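Local structure of putative pyridoxal phosphate-dependent transferase (Clostridium difficile, 4DQ6) at residues A[48-51]-A[52-56]. The protein binds pyridoxal-5'-phosphate and is a putative transferase of the class I and II aminotransferase family, present as an assembly of two chains. Sequence-based numbering, arbitrary orientation.
Sequences PCII and DSLKN
I50 and L54, one helical turn apart, lie side by side and point the same way, I50 CG2 resting 4.2 Å from L54 CD1. A chi1 of -65° sets CG2 of I50 anti to the backbone N and CG1 anti to the carbonyl carbon, which leaves CG2 as the branch facing the leucine. On another side of the helix I51 and K55 are likewise side by side: the extended lysine chain passes CG over I51 O at 3.3 Å and brings CE to within 3.7 Å of I51 CG2. Lysine suits this partly exposed position because its methylenes can pack against apolar neighbours while the charged end continues beyond them. Both pairs belong to helix 48-58, which packs on helix 275-287 of the same chain and at the subunit interface of this PLP-dependent aminotransferase-type fold. I50 meets S284 and L54 meets F276 of that helix, whereas I51 and K55 pack on E61 and L58 of the second subunit, and L54 also reaches its Y63. The carbonyl oxygen of I50 accepts twice: L54 N gives the regular i to i+4 bond at 3.0 Å, and S53 OG bonds I50 O at 2.8 Å from within the carbonyl plane, on a lone pair. The serine hydroxyl, folded back between its own N and carbonyl carbon (chi1 76°), is thus paired within the helix, and the small side chain also packs on A283. K55 N continues the ladder to I51 O at 2.9 Å, and D52 N bonds P48 O. Proline suits the first turn, where an N-H would find no carbonyl one turn earlier in the helix, and its phi of -52° is already helical.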
ATOM      1  N   PRO A  48     -22.843  -5.507   6.800  1.00 19.34           N
ATOM      2  CA  PRO A  48     -22.927  -6.911   6.398  1.00 19.76           C
ATOM      3  C   PRO A  48     -22.519  -7.229   4.972  1.00 18.77           C
ATOM      4  O   PRO A  48     -21.905  -8.258   4.715  1.00 19.14           O
ATOM      5  CB  PRO A  48     -24.423  -7.213   6.573  1.00 21.60           C
ATOM      6  CG  PRO A  48     -24.889  -6.233   7.540  1.00 21.68           C
ATOM      7  CD  PRO A  48     -24.084  -4.989   7.380  1.00 20.55           C
ATOM      8  N   CYS A  49     -22.845  -6.362   4.025  1.00 19.41           N
ATOM      9  CA  CYS A  49     -22.446  -6.594   2.660  1.00 20.24           C
ATOM     10  C   CYS A  49     -20.922  -6.621   2.459  1.00 18.99           C
ATOM     11  O   CYS A  49     -20.378  -7.335   1.596  1.00 19.34           O
ATOM     12  CB  CYS A  49     -23.048  -5.588   1.744  1.00 21.32           C
ATOM     13  SG  CYS A  49     -22.624  -3.872   2.144  1.00 24.75           S
ATOM     14  N   ILE A  50     -20.246  -5.790   3.242  1.00 16.44           N
ATOM     15  CA  ILE A  50     -18.766  -5.770   3.172  1.00 16.65           C
ATOM     16  C   ILE A  50     -18.180  -7.069   3.765  1.00 15.63           C
ATOM     17  O   ILE A  50     -17.362  -7.725   3.132  1.00 15.19           O
ATOM     18  CB  ILE A  50     -18.227  -4.577   3.910  1.00 16.35           C
ATOM     19  CG1 ILE A  50     -18.672  -3.309   3.202  1.00 16.26           C
ATOM     20  CG2 ILE A  50     -16.697  -4.689   4.052  1.00 17.53           C
ATOM     21  CD1 ILE A  50     -18.399  -2.073   4.066  1.00 16.22           C
ATOM     22  N   ILE A  51     -18.696  -7.529   4.945  1.00 16.24           N
ATOM     23  CA  ILE A  51     -18.209  -8.767   5.555  1.00 17.01           C
ATOM     24  C   ILE A  51     -18.458  -9.931   4.578  1.00 17.30           C
ATOM     25  O   ILE A  51     -17.568 -10.760   4.362  1.00 16.08           O
ATOM     26  CB  ILE A  51     -18.859  -9.005   6.917  1.00 17.60           C
ATOM     27  CG1 ILE A  51     -18.547  -7.865   7.892  1.00 17.94           C
ATOM     28  CG2 ILE A  51     -18.406 -10.341   7.511  1.00 17.38           C
ATOM     29  CD1 ILE A  51     -19.480  -7.873   9.099  1.00 18.97           C
ATOM     30  N   ASP A  52     -19.622  -9.950   3.925  1.00 18.30           N
ATOM     31  CA  ASP A  52     -19.888 -11.090   3.093  1.00 20.74           C
ATOM     32  C   ASP A  52     -19.037 -11.072   1.809  1.00 18.95           C
ATOM     33  O   ASP A  52     -18.605 -12.104   1.316  1.00 19.31           O
ATOM     34  CB  ASP A  52     -21.348 -11.167   2.763  1.00 24.25           C
ATOM     35  CG  ASP A  52     -21.780 -12.599   2.497  1.00 28.42           C
ATOM     36  OD1 ASP A  52     -21.752 -13.483   3.436  1.00 34.26           O
ATOM     37  OD2 ASP A  52     -22.154 -12.854   1.355  1.00 30.67           O
ATOM     38  N   SER A  53     -18.731  -9.887   1.286  1.00 18.06           N
ATOM     39  CA  SER A  53     -17.825  -9.785   0.121  1.00 18.39           C
ATOM     40  C   SER A  53     -16.425 -10.319   0.494  1.00 17.84           C
ATOM     41  O   SER A  53     -15.743 -11.017  -0.294  1.00 18.03           O
ATOM     42  CB  SER A  53     -17.687  -8.321  -0.415  1.00 19.06           C
ATOM     43  OG  SER A  53     -16.836  -7.394   0.351  1.00 20.32           O
ATOM     44  N   LEU A  54     -15.996  -9.967   1.692  1.00 16.38           N
ATOM     45  CA  LEU A  54     -14.696 -10.440   2.180  1.00 16.64           C
ATOM     46  C   LEU A  54     -14.737 -11.954   2.377  1.00 16.47           C
ATOM     47  O   LEU A  54     -13.781 -12.610   2.024  1.00 16.92           O
ATOM     48  CB  LEU A  54     -14.340  -9.755   3.488  1.00 15.62           C
ATOM     49  CG  LEU A  54     -14.112  -8.254   3.461  1.00 15.85           C
ATOM     50  CD1 LEU A  54     -13.953  -7.733   4.910  1.00 16.63           C
ATOM     51  CD2 LEU A  54     -12.884  -7.893   2.605  1.00 15.99           C
ATOM     52  N   LYS A  55     -15.848 -12.527   2.869  1.00 19.08           N
ATOM     53  CA  LYS A  55     -15.921 -13.958   3.051  1.00 19.84           C
ATOM     54  C   LYS A  55     -15.877 -14.681   1.742  1.00 19.43           C
ATOM     55  O   LYS A  55     -15.125 -15.627   1.614  1.00 18.31           O
ATOM     56  CB  LYS A  55     -17.192 -14.361   3.812  1.00 22.61           C
ATOM     57  CG  LYS A  55     -17.191 -13.905   5.241  1.00 24.50           C
ATOM     58  CD  LYS A  55     -18.506 -14.388   5.855  1.00 28.17           C
ATOM     59  CE  LYS A  55     -18.675 -14.017   7.312  1.00 29.99           C
ATOM     60  NZ  LYS A  55     -20.016 -14.464   7.807  1.00 34.37           N
ATOM     61  N   ASN A  56     -16.600 -14.179   0.746  1.00 18.93           N
ATOM     62  CA  ASN A  56     -16.623 -14.791  -0.564  1.00 20.64           C
ATOM     63  C   ASN A  56     -15.225 -14.780  -1.188  1.00 19.32           C
ATOM     64  O   ASN A  56     -14.765 -15.775  -1.706  1.00 21.63           O
ATOM     65  CB  ASN A  56     -17.653 -14.098  -1.457  1.00 22.73           C
ATOM     66  CG  ASN A  56     -17.654 -14.640  -2.849  1.00 26.51           C
ATOM     67  OD1 ASN A  56     -18.288 -15.650  -3.121  1.00 34.25           O
ATOM     68  ND2 ASN A  56     -16.882 -13.999  -3.737  1.00 27.17           N
TER